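Long-range contacts in putative P450-like enzyme (Streptomyces himastatinicus ATCC 53653, PDB 5Z9J), which probably acts as a heme-dependent monooxygenase of the cytochrome P450 family, in bacterial secondary metabolism: residues A[57-61]-A[304-308]; A[105-109]-A[136-140]; A[151-155]-A[188-193]. All blocks are in the same frame, centred on the assembly; numbering follows the deposited sequence.

In the fold
The three contacts sample different parts of the cytochrome P450 fold. Interaction 1 joins a loop to a strand of the mixed sheet, on the other side of the chain's centre from interaction 2, whose centre is 37 Å away; the centre of interaction 3 is 28 Å away. Interactions 2 and 3 are neighbours, 19 Å between centres: helices 132-142 and 147-163 follow each other in the chain, and Ser139 OG packs 3.6 Å from Phe152 CD2. Segment 136-140 comes nearest the heme, since Ile138 touches it; the side chains of Met137 and Thr58 stay about 8 Å away, Phe152 about 12 Å. Thr58 also lies about 5 Å, side chain to side chain, from heme-binding Arg289.

Interaction 1 of 3, residues A[57-61]-A[304-308]; sequences DTMRL and KDQLL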
loop_
_atom_site.group_PDB
_atom_site.type_symbol
_atom_site.label_atom_id
_atom_site.label_comp_id
_atom_site.label_asym_id
_atom_site.label_seq_id
_atom_site.Cartn_x
_atom_site.Cartn_y
_atom_site.Cartn_z
ATOM N N ASP A 57 -16.900 -1.426 -1.617
ATOM C CA ASP A 57 -17.523 -0.693 -0.504
ATOM C C ASP A 57 -17.837 -1.655 0.623
ATOM O O ASP A 57 -18.994 -2.022 0.823
ATOM C CB ASP A 57 -18.780 0.045 -0.964
ATOM C CG ASP A 57 -19.416 0.878 0.157
ATOM O OD1 ASP A 57 -18.781 1.081 1.203
ATOM O OD2 ASP A 57 -20.568 1.313 -0.004
ATOM N N THR A 58 -16.819 -2.084 1.361
ATOM C CA THR A 58 -16.998 -3.136 2.360
ATOM C C THR A 58 -17.783 -2.694 3.598
ATOM O O THR A 58 -18.396 -3.532 4.287
ATOM C CB THR A 58 -15.636 -3.689 2.806
ATOM O OG1 THR A 58 -14.783 -2.603 3.209
ATOM C CG2 THR A 58 -14.956 -4.462 1.658
ATOM N N MET A 59 -17.770 -1.388 3.869
ATOM C CA MET A 59 -18.510 -0.796 4.995
ATOM C C MET A 59 -20.018 -0.985 4.854
ATOM O O MET A 59 -20.778 -0.856 5.823
ATOM C CB MET A 59 -18.182 0.707 5.131
ATOM C CG MET A 59 -18.701 1.332 6.429
ATOM S SD MET A 59 -18.273 3.084 6.729
ATOM C CE MET A 59 -19.163 3.929 5.412
ATOM N N ARG A 60 -20.472 -1.218 3.627
ATOM C CA ARG A 60 -21.887 -1.524 3.403
ATOM C C ARG A 60 -22.346 -2.685 4.326
ATOM O O ARG A 60 -23.494 -2.720 4.759
ATOM C CB ARG A 60 -22.147 -1.876 1.930
ATOM C CG ARG A 60 -23.613 -2.234 1.637
ATOM C CD ARG A 60 -23.910 -2.547 0.160
ATOM N NE ARG A 60 -23.341 -3.840 -0.269
ATOM C CZ ARG A 60 -23.975 -5.013 -0.186
ATOM N NH1 ARG A 60 -25.176 -5.074 0.351
ATOM N NH2 ARG A 60 -23.399 -6.139 -0.609
ATOM N N LEU A 61 -21.446 -3.603 4.664
ATOM C CA LEU A 61 -21.847 -4.804 5.413
ATOM C C LEU A 61 -21.758 -4.626 6.922
ATOM O O LEU A 61 -22.166 -5.500 7.678
ATOM C CB LEU A 61 -20.965 -5.993 5.032
ATOM C CG LEU A 61 -20.767 -6.350 3.562
ATOM C CD1 LEU A 61 -19.978 -7.664 3.445
ATOM C CD2 LEU A 61 -22.093 -6.453 2.848
ATOM N N LYS A 304 -24.787 -13.705 -0.995
ATOM C CA LYS A 304 -24.959 -12.267 -1.023
ATOM C C LYS A 304 -24.416 -11.637 0.262
ATOM O O LYS A 304 -24.345 -12.291 1.288
ATOM C CB LYS A 304 -26.462 -11.945 -1.180
ATOM C CG LYS A 304 -26.801 -10.510 -1.589
ATOM C CD LYS A 304 -28.324 -10.237 -1.578
ATOM C CE LYS A 304 -28.981 -10.521 -0.224
ATOM N NZ LYS A 304 -30.428 -10.139 -0.169
ATOM N N ASP A 305 -23.970 -10.392 0.173
ATOM C CA ASP A 305 -23.603 -9.590 1.345
ATOM C C ASP A 305 -22.571 -10.212 2.284
ATOM O O ASP A 305 -22.712 -10.121 3.501
ATOM C CB ASP A 305 -24.860 -9.270 2.155
ATOM C CG ASP A 305 -25.918 -8.575 1.331
ATOM O OD1 ASP A 305 -25.546 -7.862 0.383
ATOM O OD2 ASP A 305 -27.125 -8.712 1.644
ATOM N N GLN A 306 -21.533 -10.831 1.724
ATOM C CA GLN A 306 -20.472 -11.420 2.530
ATOM C C GLN A 306 -19.175 -10.660 2.345
ATOM O O GLN A 306 -18.945 -10.054 1.292
ATOM C CB GLN A 306 -20.255 -12.896 2.170
ATOM C CG GLN A 306 -21.407 -13.865 2.499
ATOM C CD GLN A 306 -21.755 -13.902 3.964
ATOM O OE1 GLN A 306 -20.926 -14.290 4.792
ATOM N NE2 GLN A 306 -23.010 -13.566 4.290
ATOM N N LEU A 307 -18.358 -10.635 3.394
ATOM C CA LEU A 307 -17.036 -10.051 3.316
ATOM C C LEU A 307 -16.063 -11.104 2.765
ATOM O O LEU A 307 -15.942 -12.190 3.333
ATOM C CB LEU A 307 -16.575 -9.575 4.692
ATOM C CG LEU A 307 -15.191 -8.945 4.819
ATOM C CD1 LEU A 307 -15.085 -7.669 3.963
ATOM C CD2 LEU A 307 -14.890 -8.595 6.280
ATOM N N LEU A 308 -15.387 -10.764 1.676
ATOM C CA LEU A 308 -14.410 -11.636 1.047
ATOM C C LEU A 308 -13.030 -10.990 1.013
ATOM O O LEU A 308 -12.844 -9.867 0.480
ATOM C CB LEU A 308 -14.880 -12.035 -0.359
ATOM C CG LEU A 308 -13.990 -12.972 -1.183
ATOM C CD1 LEU A 308 -14.053 -14.321 -0.573
ATOM C CD2 LEU A 308 -14.511 -13.065 -2.623
#
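Arg60 and Asp305 supply the charged half of a surface contact whose apolar half is Leu61 laid against the backbone of 305-307. The guanidinium grips a single carboxylate oxygen with both terminal nitrogens: NH1 stands 2.8 Å from Asp305 OD1 and NH2 2.9 Å from that same OD1. This is an end-on salt bridge but not a two-oxygen fork. OD1 lies in the guanidinium plane, whereas the carboxylate is turned 63° against it, and NH1 reaches OD1 from 51° above the carboxylate plane. Arg60 can get there because its side chain leaves opposite the backbone N and then bends at chi3, 72°, which swings the guanidinium across Asp305.

The close packing belongs to Leu61. Its CD1 presses on the peptide joining Gln306 to Leu307, 3.3 Å from Gln306 C and 3.4 Å from Leu307 N, while CD2 rests beside Asp305 O and also lies over a face of the guanidinium. The salt bridge, by contrast, lies at the partly exposed surface, and Thr58 fits loosely: its CG2 meets Leu307 CD1 at 4.0 Å, methyl to methyl. Replacing Arg60 by a leucine would probably leave Asp305 OD1 without either of its donors here and remove the flat group covering Leu61 CD2.

Strand 307-310 pairs with strands 35-38 and 287-291, and the 3-10 turn at 58-61 leans on its entrance. The geometry suits the guanidinium N-H groups better than the carboxylate, consistent with a largely electrostatic bond beside an apolar side chain packed on the peptide backbone that leads into the strand.

Interaction 2 of 3, residues A[105-109]-A[136-140]; sequences RVHGI and IMISD
The carboxylate of Asp140 stands between Arg105, across this contact, and Arg149 of helix 147-163, and the stronger partner is the second: Asp140 OD1 forms a salt bridge with Arg149. Arg105, reaching over from helix 96-116, offers charge without a hydrogen bond. Its NH1 is 4.2 Å from Asp140 OD2, which sits over the face of the guanidinium where no N-H points at it; the two flat groups are turned 37° apart. The nearest touch of this pair is Arg105 NH1 against Asp140 CB, 3.4 Å, so the guanidinium meets the aspartate with a face and not with its N-H groups. Two positive groups close to one carboxylate would be expected to favour its ionised form.

Beyond this polar margin the helices meet through apolar branches. Val106 faces Met137, whose chain is folded back at chi2 (-62°) and again at chi3. The double bend lays the sulfur and the methyl against the valine, with Met137 CE 3.8 Å from Val106 CB and SD 3.9 Å from Val106 CA. One turn along, Ile109 turns its CG2 branch toward Ile136, touching CG2 there at 3.9 Å and CD1 at 4.0 Å. Its other end, CD1, comes only loosely near Asp140 OD2.

The axes of the two short segments approach to 11.0 Å, with 132° between their N-to-C directions, so they cross steeply instead of lying side by side. Val106 and Met137 also touch helix 350-367, through Met355 and Glu356, and the neighbouring Ile138 touches the heme. Helices 96-116, 132-142 and 350-367 correspond to D, E and L of the P450 fold, members of its conserved helical core.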
loop_
_atom_site.group_PDB
_atom_site.type_symbol
_atom_site.label_atom_id
_atom_site.label_comp_id
_atom_site.label_asym_id
_atom_site.label_seq_id
_atom_site.Cartn_x
_atom_site.Cartn_y
_atom_site.Cartn_z
ATOM N N ARG A 105 13.000 15.433 -7.905
ATOM C CA ARG A 105 13.300 15.679 -6.490
ATOM C C ARG A 105 13.746 14.464 -5.687
ATOM O O ARG A 105 14.403 14.616 -4.637
ATOM C CB ARG A 105 12.058 16.263 -5.788
ATOM C CG ARG A 105 11.602 17.622 -6.284
ATOM C CD ARG A 105 10.262 17.980 -5.647
ATOM N NE ARG A 105 10.274 19.176 -4.817
ATOM C CZ ARG A 105 9.179 19.691 -4.253
ATOM N NH1 ARG A 105 7.996 19.104 -4.434
ATOM N NH2 ARG A 105 9.250 20.791 -3.512
ATOM N N VAL A 106 13.392 13.271 -6.186
ATOM C CA VAL A 106 13.551 12.062 -5.407
ATOM C C VAL A 106 15.021 11.785 -5.082
ATOM O O VAL A 106 15.335 11.322 -4.005
ATOM C CB VAL A 106 12.891 10.846 -6.117
ATOM C CG1 VAL A 106 13.589 10.507 -7.418
ATOM C CG2 VAL A 106 12.824 9.634 -5.188
ATOM N N HIS A 107 15.920 12.083 -5.997
ATOM C CA HIS A 107 17.317 11.739 -5.785
ATOM C C HIS A 107 17.897 12.680 -4.739
ATOM O O HIS A 107 18.764 12.291 -3.934
ATOM C CB HIS A 107 18.092 11.768 -7.107
ATOM C CG HIS A 107 17.740 10.621 -8.003
ATOM N ND1 HIS A 107 18.473 9.451 -8.055
ATOM C CD2 HIS A 107 16.693 10.440 -8.840
ATOM C CE1 HIS A 107 17.913 8.616 -8.909
ATOM N NE2 HIS A 107 16.828 9.191 -9.402
ATOM N N GLY A 108 17.413 13.922 -4.771
ATOM C CA GLY A 108 17.810 14.916 -3.786
ATOM C C GLY A 108 17.380 14.470 -2.404
ATOM O O GLY A 108 18.170 14.510 -1.468
ATOM N N ILE A 109 16.145 13.981 -2.287
ATOM C CA ILE A 109 15.608 13.565 -0.988
ATOM C C ILE A 109 16.341 12.373 -0.416
ATOM O O ILE A 109 16.647 12.331 0.792
ATOM C CB ILE A 109 14.114 13.183 -1.084
ATOM C CG1 ILE A 109 13.305 14.381 -1.562
ATOM C CG2 ILE A 109 13.600 12.694 0.252
ATOM C CD1 ILE A 109 13.589 15.644 -0.719
ATOM N N ILE A 136 7.844 11.680 2.558
ATOM C CA ILE A 136 8.292 12.985 2.107
ATOM C C ILE A 136 7.806 13.309 0.676
ATOM O O ILE A 136 7.347 14.435 0.403
ATOM C CB ILE A 136 9.811 13.114 2.191
ATOM C CG1 ILE A 136 10.255 13.159 3.655
ATOM C CG2 ILE A 136 10.297 14.397 1.499
ATOM C CD1 ILE A 136 11.773 13.073 3.842
ATOM N N MET A 137 7.893 12.327 -0.210
ATOM C CA MET A 137 7.491 12.469 -1.608
ATOM C C MET A 137 6.037 12.821 -1.748
ATOM O O MET A 137 5.666 13.622 -2.616
ATOM C CB MET A 137 7.774 11.183 -2.400
ATOM C CG MET A 137 9.245 10.916 -2.676
ATOM S SD MET A 137 10.058 12.186 -3.683
ATOM C CE MET A 137 9.316 11.962 -5.295
ATOM N N ILE A 138 5.188 12.164 -0.963
ATOM C CA ILE A 138 3.770 12.426 -1.056
ATOM C C ILE A 138 3.466 13.771 -0.402
ATOM O O ILE A 138 2.632 14.486 -0.865
ATOM C CB ILE A 138 2.921 11.347 -0.417
ATOM C CG1 ILE A 138 3.197 9.991 -1.127
ATOM C CG2 ILE A 138 1.464 11.638 -0.650
ATOM C CD1 ILE A 138 2.471 8.842 -0.471
ATOM N N SER A 139 4.165 14.081 0.670
ATOM C CA SER A 139 3.933 15.359 1.368
ATOM C C SER A 139 4.246 16.508 0.427
ATOM O O SER A 139 3.416 17.398 0.260
ATOM C CB SER A 139 4.768 15.414 2.642
ATOM O OG SER A 139 4.457 14.313 3.488
ATOM N N ASP A 140 5.370 16.433 -0.272
ATOM C CA ASP A 140 5.742 17.450 -1.239
ATOM C C ASP A 140 4.739 17.487 -2.384
ATOM O O ASP A 140 4.319 18.555 -2.792
ATOM C CB ASP A 140 7.126 17.175 -1.822
ATOM C CG ASP A 140 8.218 17.367 -0.826
ATOM O OD1 ASP A 140 7.930 17.939 0.238
ATOM O OD2 ASP A 140 9.354 16.928 -1.081
#

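Interaction 3 of 3, residues A[151-155]-A[188-193]; sequences LFRQW and EMRDYW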
loop_
_atom_site.group_PDB
_atom_site.type_symbol
_atom_site.label_atom_id
_atom_site.label_comp_id
_atom_site.label_asym_id
_atom_site.label_seq_id
_atom_site.Cartn_x
_atom_site.Cartn_y
_atom_site.Cartn_z
ATOM N N LEU A 151 2.784 15.893 11.424
ATOM C CA LEU A 151 1.370 15.700 11.689
ATOM C C LEU A 151 0.874 14.447 10.962
ATOM O O LEU A 151 -0.008 13.740 11.458
ATOM C CB LEU A 151 0.585 16.938 11.258
ATOM C CG LEU A 151 -0.933 16.892 11.381
ATOM C CD1 LEU A 151 -1.284 16.564 12.822
ATOM C CD2 LEU A 151 -1.552 18.226 10.955
ATOM N N PHE A 152 1.482 14.153 9.817
ATOM C CA PHE A 152 1.117 12.971 9.029
ATOM C C PHE A 152 1.620 11.645 9.628
ATOM O O PHE A 152 0.901 10.632 9.609
ATOM C CB PHE A 152 1.643 13.119 7.593
ATOM C CG PHE A 152 0.982 14.228 6.798
ATOM C CD1 PHE A 152 -0.122 14.905 7.290
ATOM C CD2 PHE A 152 1.469 14.590 5.550
ATOM C CE1 PHE A 152 -0.725 15.922 6.543
ATOM C CE2 PHE A 152 0.874 15.601 4.800
ATOM C CZ PHE A 152 -0.223 16.266 5.296
ATOM N N ARG A 153 2.843 11.640 10.158
ATOM C CA ARG A 153 3.367 10.410 10.746
ATOM C C ARG A 153 2.581 10.058 12.009
ATOM O O ARG A 153 2.353 8.868 12.298
ATOM C CB ARG A 153 4.863 10.548 11.056
ATOM C CG ARG A 153 5.496 9.313 11.654
ATOM C CD ARG A 153 6.175 8.494 10.565
ATOM N NE ARG A 153 6.701 7.202 11.007
ATOM C CZ ARG A 153 5.975 6.107 11.214
ATOM N NH1 ARG A 153 4.663 6.111 11.024
ATOM N NH2 ARG A 153 6.574 4.996 11.609
ATOM N N GLN A 154 2.085 11.094 12.691
ATOM C CA GLN A 154 1.189 10.938 13.828
ATOM C C GLN A 154 -0.107 10.255 13.419
ATOM O O GLN A 154 -0.519 9.262 14.020
ATOM C CB GLN A 154 0.869 12.311 14.436
ATOM C CG GLN A 154 0.034 12.258 15.701
ATOM C CD GLN A 154 -0.180 13.624 16.341
ATOM O OE1 GLN A 154 0.442 14.621 15.953
ATOM N NE2 GLN A 154 -1.061 13.672 17.335
ATOM N N TRP A 155 -0.724 10.784 12.367
ATOM C CA TRP A 155 -1.968 10.240 11.851
ATOM C C TRP A 155 -1.787 8.811 11.352
ATOM O O TRP A 155 -2.693 7.991 11.472
ATOM C CB TRP A 155 -2.501 11.100 10.701
ATOM C CG TRP A 155 -2.976 12.477 11.072
ATOM C CD1 TRP A 155 -3.156 12.984 12.321
ATOM C CD2 TRP A 155 -3.354 13.512 10.157
ATOM N NE1 TRP A 155 -3.614 14.286 12.243
ATOM C CE2 TRP A 155 -3.742 14.628 10.923
ATOM C CE3 TRP A 155 -3.392 13.601 8.760
ATOM C CZ2 TRP A 155 -4.170 15.815 10.339
ATOM C CZ3 TRP A 155 -3.816 14.785 8.181
ATOM C CH2 TRP A 155 -4.196 15.876 8.970
ATOM N N GLU A 188 -10.320 15.853 12.194
ATOM C CA GLU A 188 -9.089 16.607 12.331
ATOM C C GLU A 188 -8.403 16.807 10.992
ATOM O O GLU A 188 -7.951 17.904 10.674
ATOM C CB GLU A 188 -8.136 15.912 13.306
ATOM C CG GLU A 188 -6.755 16.544 13.345
ATOM C CD GLU A 188 -5.784 15.822 14.254
ATOM O OE1 GLU A 188 -6.224 15.094 15.169
ATOM O OE2 GLU A 188 -4.572 15.966 14.026
ATOM N N MET A 189 -8.414 15.781 10.174
ATOM C CA MET A 189 -7.877 15.882 8.831
ATOM C C MET A 189 -8.686 16.791 7.934
ATOM O O MET A 189 -8.137 17.532 7.135
ATOM C CB MET A 189 -7.799 14.489 8.198
ATOM C CG MET A 189 -7.066 13.510 9.067
ATOM S SD MET A 189 -6.549 11.994 8.218
ATOM C CE MET A 189 -7.914 10.922 8.584
ATOM N N ARG A 190 -10.002 16.720 8.070
ATOM C CA ARG A 190 -10.863 17.505 7.231
ATOM C C ARG A 190 -10.574 18.979 7.523
ATOM O O ARG A 190 -10.463 19.777 6.607
ATOM C CB ARG A 190 -12.328 17.193 7.479
ATOM C CG ARG A 190 -13.249 17.872 6.472
ATOM C CD ARG A 190 -14.594 18.180 7.069
ATOM N NE ARG A 190 -14.450 18.438 8.497
ATOM C CZ ARG A 190 -14.327 19.651 9.032
ATOM N NH1 ARG A 190 -14.331 20.731 8.254
ATOM N NH2 ARG A 190 -14.198 19.781 10.346
ATOM N N ASP A 191 -10.348 19.296 8.787
ATOM C CA ASP A 191 -10.133 20.709 9.143
ATOM C C ASP A 191 -8.729 21.108 8.768
ATOM O O ASP A 191 -8.484 22.249 8.416
ATOM C CB ASP A 191 -10.341 20.922 10.635
ATOM N N TYR A 192 -7.847 20.125 8.656
ATOM C CA TYR A 192 -6.515 20.402 8.154
ATOM C C TYR A 192 -6.538 20.720 6.668
ATOM O O TYR A 192 -6.100 21.816 6.249
ATOM C CB TYR A 192 -5.586 19.226 8.399
ATOM C CG TYR A 192 -4.232 19.425 7.786
ATOM C CD1 TYR A 192 -3.269 20.168 8.443
ATOM C CD2 TYR A 192 -3.911 18.864 6.547
ATOM C CE1 TYR A 192 -2.019 20.361 7.903
ATOM C CE2 TYR A 192 -2.660 19.051 5.993
ATOM C CZ TYR A 192 -1.718 19.806 6.683
ATOM O OH TYR A 192 -0.466 20.011 6.168
ATOM N N TRP A 193 -7.106 19.797 5.882
ATOM C CA TRP A 193 -7.157 20.003 4.436
ATOM C C TRP A 193 -7.981 21.256 4.111
ATOM O O TRP A 193 -7.685 21.945 3.142
ATOM C CB TRP A 193 -7.680 18.761 3.737
ATOM C CG TRP A 193 -6.688 17.644 3.905
ATOM C CD1 TRP A 193 -6.884 16.501 4.582
ATOM C CD2 TRP A 193 -5.337 17.583 3.387
ATOM N NE1 TRP A 193 -5.748 15.720 4.544
ATOM C CE2 TRP A 193 -4.788 16.355 3.811
ATOM C CE3 TRP A 193 -4.546 18.445 2.621
ATOM C CZ2 TRP A 193 -3.485 15.956 3.491
ATOM C CZ3 TRP A 193 -3.243 18.053 2.308
ATOM C CH2 TRP A 193 -2.736 16.810 2.731
#
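The indole of Trp155 is enclosed on both faces and along its edge. Met189 CG lies over one face, 3.5 Å from the centroid of the six-membered ring and almost on its normal, a CH-pi contact, with the sulfur following obliquely as a Met-aromatic contact. On the opposite face sits the backbone oxygen of Leu151, a residue of the same helix. In the ring plane stand Tyr192 CB and Glu188 OE2. The last of these takes the indole N-H: Trp155 NE1 to Glu188 OE2 is 2.6 Å, nearly straight at 162°, with the donor coming from well above the carboxylate plane.

Tyr192 is the second hub. With chi1 at 175° its CG is trans to the amide nitrogen, which carries the ring out toward helix 147-163, where it presents its face to two edges. Trp155 meets it edge-to-face, centroids 5.5 Å apart and planes at 88°; Phe152 does so in an offset way at 5.6 Å between centroids. Leu151 CD2 settles against Tyr192 CD1 at 3.6 Å, next to this aromatic group. Phe152 CZ, in turn, comes 3.6 Å from Trp193 CH2, the rings inclined to each other.

These residues join helices 147-163 and 172-202, the antiparallel F and G pair of the P450 fold, while Met189 and Trp193 also rest on helix 224-238. The cluster is thus mostly apolar and edge-to-face aromatic packing, with one directional bond: Glu188 satisfies the Trp155 N-H and fixes the rotation of that indole, whereas Trp193 NE1 is buried with no partner in the model, probably a small polar cost.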